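Local coordinates for protein peptidoglycan glycosyltransferase (Burkholderia ambifaria, PDB 5UY7) that belongs to the penicillin-binding proteins and carries a transpeptidase-family domain of the beta-lactamase clan, at residues 269-274 with 395-400; 279-284 with 431-436. All coordinates share one frame; numbering follows the deposited sequence. Where two conformers were deposited one is given.

Contact 1 of 2, residues 269-274 with 395-400; sequences GSIMKP and RAYTAI. With SO4 (sulfate ion), chain B.
The phenol of Tyr-397 meets the backbone of Ile-271, its OH giving a hydrogen bond of 2.7 Å to Ile-271 O. The bond lies in the carbonyl plane and on a lone pair, with a C=O...O angle of 132°, and the accepting oxygen in turn sits at the ring's edge, in the ring plane. Ile-271 also packs its CG2 branch 3.5 Å from Tyr-397 CE1, the two side chains crossing at about a right angle. Pro-274 brings ring atom CG to 3.5 Å from Tyr-397 OH, and its CB lies 4.1 Å from Ile-400 CD1. Tyrosine suits this buried place because its long ring spans from helix 390-401 to the 3-10 turn at 270-272, offering carbon surface to Ile-271 CG2 while its hydroxyl meets the carbonyl.

One layer out, Lys-273 NZ donates to Ser-270 OG at 2.8 Å, and the same OG hydrogen-bonds O4 of a sulfate ion, probably from the crystallisation liquor, at 2.5 Å. Ser-270 and Lys-273 fit the SxxK motif of this family, probably marking the active site; Ser-324, Asn-326 and Lys-461 lie close by. The contact is buried, its centre about 4 Å from the centre of the chain; Tyr-397 and Ile-400 also touch strand 477-485, and Pro-274 and Ile-400 rest on helix 428-442.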
loop_
_atom_site.group_PDB
_atom_site.type_symbol
_atom_site.label_atom_id
_atom_site.label_comp_id
_atom_site.label_asym_id
_atom_site.label_seq_id
_atom_site.Cartn_x
_atom_site.Cartn_y
_atom_site.Cartn_z
ATOM N N GLY A 269 8.748 -2.653 -0.990
ATOM C CA GLY A 269 8.550 -4.087 -1.141
ATOM C C GLY A 269 7.207 -4.432 -1.761
ATOM O O GLY A 269 6.699 -3.728 -2.642
ATOM N N SER A 270 6.592 -5.507 -1.254
ATOM C CA SER A 270 5.391 -6.064 -1.880
ATOM C C SER A 270 4.229 -5.082 -1.941
ATOM O O SER A 270 3.285 -5.307 -2.707
ATOM C CB SER A 270 4.947 -7.329 -1.145
ATOM O OG SER A 270 5.941 -8.333 -1.246
ATOM N N ILE A 271 4.272 -3.998 -1.164
ATOM C CA ILE A 271 3.222 -2.983 -1.228
ATOM C C ILE A 271 3.119 -2.365 -2.615
ATOM O O ILE A 271 2.060 -1.832 -2.980
ATOM C CB ILE A 271 3.495 -1.934 -0.125
ATOM C CG1 ILE A 271 3.273 -2.584 1.244
ATOM C CG2 ILE A 271 2.626 -0.695 -0.290
ATOM C CD1 ILE A 271 3.884 -1.789 2.407
ATOM N N MET A 272 4.175 -2.459 -3.422
ATOM C CA MET A 272 4.107 -1.906 -4.769
ATOM C C MET A 272 3.474 -2.846 -5.783
ATOM O O MET A 272 3.157 -2.392 -6.887
ATOM C CB MET A 272 5.497 -1.532 -5.278
ATOM C CG MET A 272 6.153 -0.404 -4.509
ATOM S SD MET A 272 5.146 1.085 -4.367
ATOM C CE MET A 272 5.013 1.542 -6.098
ATOM N N LYS A 273 3.316 -4.132 -5.461
ATOM C CA LYS A 273 2.829 -5.072 -6.468
ATOM C C LYS A 273 1.474 -4.665 -7.038
ATOM O O LYS A 273 1.279 -4.814 -8.261
ATOM C CB LYS A 273 2.806 -6.491 -5.878
ATOM C CG LYS A 273 4.209 -7.040 -5.657
ATOM C CD LYS A 273 4.257 -8.295 -4.767
ATOM C CE LYS A 273 5.685 -8.798 -4.706
ATOM N NZ LYS A 273 5.946 -9.821 -3.619
ATOM N N PRO A 274 0.527 -4.130 -6.260
ATOM C CA PRO A 274 -0.737 -3.688 -6.868
ATOM C C PRO A 274 -0.571 -2.579 -7.889
ATOM O O PRO A 274 -1.413 -2.471 -8.784
ATOM C CB PRO A 274 -1.558 -3.219 -5.663
ATOM C CG PRO A 274 -1.046 -4.061 -4.555
ATOM C CD PRO A 274 0.422 -4.129 -4.783
ATOM N N ARG A 395 -1.037 7.931 0.576
ATOM C CA ARG A 395 -1.607 8.758 -0.485
ATOM C C ARG A 395 -1.745 7.972 -1.781
ATOM O O ARG A 395 -2.786 8.039 -2.453
ATOM C CB ARG A 395 -0.741 10.003 -0.694
ATOM C CG ARG A 395 -1.180 10.873 -1.860
ATOM C CD ARG A 395 -0.306 12.119 -1.985
ATOM N NE ARG A 395 1.112 11.785 -2.106
ATOM C CZ ARG A 395 2.097 12.678 -2.105
ATOM N NH1 ARG A 395 1.827 13.973 -1.989
ATOM N NH2 ARG A 395 3.353 12.275 -2.218
ATOM N N ALA A 396 -0.705 7.218 -2.148
ATOM C CA ALA A 396 -0.769 6.426 -3.376
ATOM C C ALA A 396 -1.946 5.456 -3.360
ATOM O O ALA A 396 -2.626 5.282 -4.379
ATOM C CB ALA A 396 0.550 5.676 -3.584
ATOM N N TYR A 397 -2.225 4.826 -2.209
ATOM C CA TYR A 397 -3.322 3.858 -2.174
ATOM C C TYR A 397 -4.688 4.526 -2.313
ATOM O O TYR A 397 -5.659 3.845 -2.664
ATOM C CB TYR A 397 -3.247 2.997 -0.900
ATOM C CG TYR A 397 -2.495 1.697 -1.146
ATOM C CD1 TYR A 397 -1.117 1.698 -1.361
ATOM C CD2 TYR A 397 -3.166 0.477 -1.210
ATOM C CE1 TYR A 397 -0.425 0.519 -1.631
ATOM C CE2 TYR A 397 -2.480 -0.706 -1.465
ATOM C CZ TYR A 397 -1.109 -0.676 -1.668
ATOM O OH TYR A 397 -0.442 -1.859 -1.937
ATOM N N THR A 398 -4.792 5.843 -2.076
ATOM C CA THR A 398 -6.075 6.490 -2.336
ATOM C C THR A 398 -6.411 6.447 -3.815
ATOM O O THR A 398 -7.588 6.489 -4.161
ATOM C CB THR A 398 -6.129 7.950 -1.834
ATOM O OG1 THR A 398 -5.241 8.787 -2.601
ATOM C CG2 THR A 398 -5.807 8.026 -0.325
ATOM N N ALA A 399 -5.409 6.333 -4.696
ATOM C CA ALA A 399 -5.705 6.230 -6.120
ATOM C C ALA A 399 -6.460 4.948 -6.418
ATOM O O ALA A 399 -7.364 4.934 -7.255
ATOM C CB ALA A 399 -4.418 6.298 -6.943
ATOM N N ILE A 400 -6.115 3.860 -5.728
ATOM C CA ILE A 400 -6.825 2.608 -5.940
ATOM C C ILE A 400 -8.182 2.658 -5.261
ATOM O O ILE A 400 -9.167 2.122 -5.775
ATOM C CB ILE A 400 -5.964 1.436 -5.425
ATOM C CG1 ILE A 400 -4.722 1.286 -6.310
ATOM C CG2 ILE A 400 -6.780 0.126 -5.363
ATOM C CD1 ILE A 400 -3.696 0.310 -5.735
HETATM S S SO4 B . 6.067 -9.549 2.356
HETATM O O1 SO4 B . 5.386 -8.603 3.245
HETATM O O2 SO4 B . 5.165 -10.639 2.011
HETATM O O3 SO4 B . 7.232 -10.080 3.059
HETATM O O4 SO4 B . 6.529 -8.918 1.126
#

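Contact 2 of 2, residues 279-284 with 431-436; sequences LALDLH and AREVRT
Leu-281 reaches with methyl CD1 into the angle between Glu-433 and Val-434, lying 3.7 Å from Glu-433 OE1 and 3.8 Å from Val-434 CG2. The leucine holds its CG anti to the carbonyl carbon and beside the backbone N (chi1 -66°), and CD1 is the methyl that reaches the valine. The other methyl, CD2, is 3.9 Å from the same Glu-433 OE1, so one carboxylate oxygen rests against both ends of the isopropyl fork. Leucine suits the spot because its two methyls let one residue touch both neighbours.

Glu-433 extends beyond CG (chi2 171°), which carries OE1 obliquely across the leucine. Glutamate's length lets an oxygen reach the methyls from a partly exposed position, a polar atom against carbon. Val-434 supplies the apolar half: its short, branched side chain presents CG2 close to its own helix, in buried surroundings. These touches are van der Waals in character, and the area involved is small, 113 Å² over both sides.

Just past Leu-281 the helix ends in a Schellman motif, with His-284 at positive phi and its N bonded to Leu-281 O at 2.9 Å. Asp-282 adds a polar tie, its OD1 accepting from Thr-430 OG1 and Thr-427 N around the start of helix 428-442. Pro-288 touches both Leu-281 and Glu-433, while helix 338-347 packs against Leu-279 of helix 273-282 and Leu-283 just after it.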
loop_
_atom_site.group_PDB
_atom_site.type_symbol
_atom_site.label_atom_id
_atom_site.label_comp_id
_atom_site.label_asym_id
_atom_site.label_seq_id
_atom_site.Cartn_x
_atom_site.Cartn_y
_atom_site.Cartn_z
ATOM N N LEU A 279 -0.976 -0.679 -13.438
ATOM C CA LEU A 279 -0.521 -0.036 -14.667
ATOM C C LEU A 279 -0.660 -0.963 -15.869
ATOM O O LEU A 279 -1.104 -0.532 -16.936
ATOM C CB LEU A 279 0.931 0.431 -14.515
ATOM C CG LEU A 279 1.483 1.196 -15.719
ATOM C CD1 LEU A 279 0.688 2.472 -15.992
ATOM C CD2 LEU A 279 2.962 1.500 -15.493
ATOM N N ALA A 280 -0.296 -2.243 -15.718
ATOM C CA ALA A 280 -0.417 -3.167 -16.847
ATOM C C ALA A 280 -1.872 -3.348 -17.270
ATOM O O ALA A 280 -2.170 -3.467 -18.468
ATOM C CB ALA A 280 0.218 -4.512 -16.490
ATOM N N LEU A 281 -2.795 -3.381 -16.307
ATOM C CA LEU A 281 -4.216 -3.381 -16.656
ATOM C C LEU A 281 -4.602 -2.100 -17.387
ATOM O O LEU A 281 -5.283 -2.138 -18.422
ATOM C CB LEU A 281 -5.071 -3.533 -15.392
ATOM C CG LEU A 281 -4.931 -4.870 -14.663
ATOM C CD1 LEU A 281 -5.617 -4.785 -13.299
ATOM C CD2 LEU A 281 -5.575 -5.967 -15.514
ATOM N N ASP A 282 -4.177 -0.950 -16.852
ATOM C CA ASP A 282 -4.577 0.335 -17.409
ATOM C C ASP A 282 -4.046 0.519 -18.825
ATOM O O ASP A 282 -4.707 1.138 -19.670
ATOM C CB ASP A 282 -4.083 1.462 -16.500
ATOM C CG ASP A 282 -5.096 2.574 -16.336
ATOM O OD1 ASP A 282 -6.285 2.271 -16.087
ATOM O OD2 ASP A 282 -4.695 3.749 -16.454
ATOM N N LEU A 283 -2.844 0.009 -19.097
ATOM C CA LEU A 283 -2.258 0.080 -20.431
ATOM C C LEU A 283 -2.775 -1.010 -21.354
ATOM O O LEU A 283 -2.341 -1.070 -22.513
ATOM C CB LEU A 283 -0.730 -0.000 -20.335
ATOM C CG LEU A 283 -0.094 1.197 -19.630
ATOM C CD1 LEU A 283 1.409 1.017 -19.449
ATOM C CD2 LEU A 283 -0.391 2.458 -20.431
ATOM N N HIS A 284 -3.688 -1.859 -20.873
ATOM C CA HIS A 284 -4.274 -2.955 -21.640
ATOM C C HIS A 284 -3.244 -4.018 -22.014
ATOM O O HIS A 284 -3.455 -4.778 -22.962
ATOM C CB HIS A 284 -4.991 -2.433 -22.897
ATOM C CG HIS A 284 -5.906 -1.276 -22.627
ATOM N ND1 HIS A 284 -7.018 -1.381 -21.818
ATOM C CD2 HIS A 284 -5.868 0.011 -23.048
ATOM C CE1 HIS A 284 -7.630 -0.211 -21.758
ATOM N NE2 HIS A 284 -6.952 0.652 -22.495
ATOM N N ALA A 431 -9.079 0.491 -11.262
ATOM C CA ALA A 431 -9.076 0.582 -9.803
ATOM C C ALA A 431 -10.021 -0.443 -9.196
ATOM O O ALA A 431 -9.679 -1.098 -8.202
ATOM C CB ALA A 431 -9.453 1.998 -9.355
ATOM N N ARG A 432 -11.192 -0.626 -9.806
ATOM C CA ARG A 432 -12.152 -1.607 -9.297
ATOM C C ARG A 432 -11.595 -3.020 -9.405
ATOM O O ARG A 432 -11.723 -3.821 -8.467
ATOM C CB ARG A 432 -13.472 -1.489 -10.061
ATOM N N GLU A 433 -10.957 -3.335 -10.535
ATOM C CA GLU A 433 -10.347 -4.658 -10.714
ATOM C C GLU A 433 -9.298 -4.926 -9.647
ATOM O O GLU A 433 -9.235 -6.030 -9.088
ATOM C CB GLU A 433 -9.724 -4.769 -12.112
ATOM C CG GLU A 433 -10.733 -4.919 -13.233
ATOM C CD GLU A 433 -10.107 -4.802 -14.620
ATOM O OE1 GLU A 433 -8.994 -4.246 -14.730
ATOM O OE2 GLU A 433 -10.734 -5.274 -15.598
ATOM N N VAL A 434 -8.475 -3.924 -9.334
ATOM C CA VAL A 434 -7.415 -4.141 -8.356
ATOM C C VAL A 434 -7.986 -4.221 -6.943
ATOM O O VAL A 434 -7.500 -5.009 -6.122
ATOM C CB VAL A 434 -6.336 -3.053 -8.509
ATOM C CG1 VAL A 434 -5.309 -3.135 -7.390
ATOM C CG2 VAL A 434 -5.649 -3.237 -9.855
ATOM N N ARG A 435 -9.041 -3.460 -6.639
ATOM C CA ARG A 435 -9.651 -3.589 -5.315
ATOM C C ARG A 435 -10.152 -5.010 -5.093
ATOM O O ARG A 435 -9.995 -5.564 -3.994
ATOM C CB ARG A 435 -10.785 -2.578 -5.139
ATOM C CG ARG A 435 -10.290 -1.124 -4.969
ATOM C CD ARG A 435 -11.346 -0.206 -4.345
ATOM N NE ARG A 435 -12.606 -0.182 -5.077
ATOM C CZ ARG A 435 -12.841 0.553 -6.160
ATOM N NH1 ARG A 435 -11.892 1.323 -6.675
ATOM N NH2 ARG A 435 -14.036 0.513 -6.732
ATOM N N THR A 436 -10.747 -5.621 -6.132
ATOM C CA THR A 436 -11.160 -7.020 -6.042
ATOM C C THR A 436 -9.963 -7.914 -5.732
ATOM O O THR A 436 -10.048 -8.811 -4.876
ATOM C CB THR A 436 -11.857 -7.436 -7.347
ATOM O OG1 THR A 436 -13.056 -6.660 -7.506
ATOM C CG2 THR A 436 -12.215 -8.938 -7.360
#

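From the N terminus the chain first passes through 269-274, which runs into the start of helix 273-282, and 279-284 runs out of its end, so both contacts draw on that helix. After a long excursion through further helices and strands it returns at 395-400, closing contact 1, and 431-436 then closes contact 2. The segments alternate, and the two loops therefore cross. Their centres are 12 Å apart, yet they touch directly: Arg-435 NH1 probably hydrogen-bonds Ile-400 O at 3.0 Å, and Val-434 CG1 packs on Pro-274 CB. Helices 390-401 and 428-442 are thus tied to each other as well as to helix 273-282.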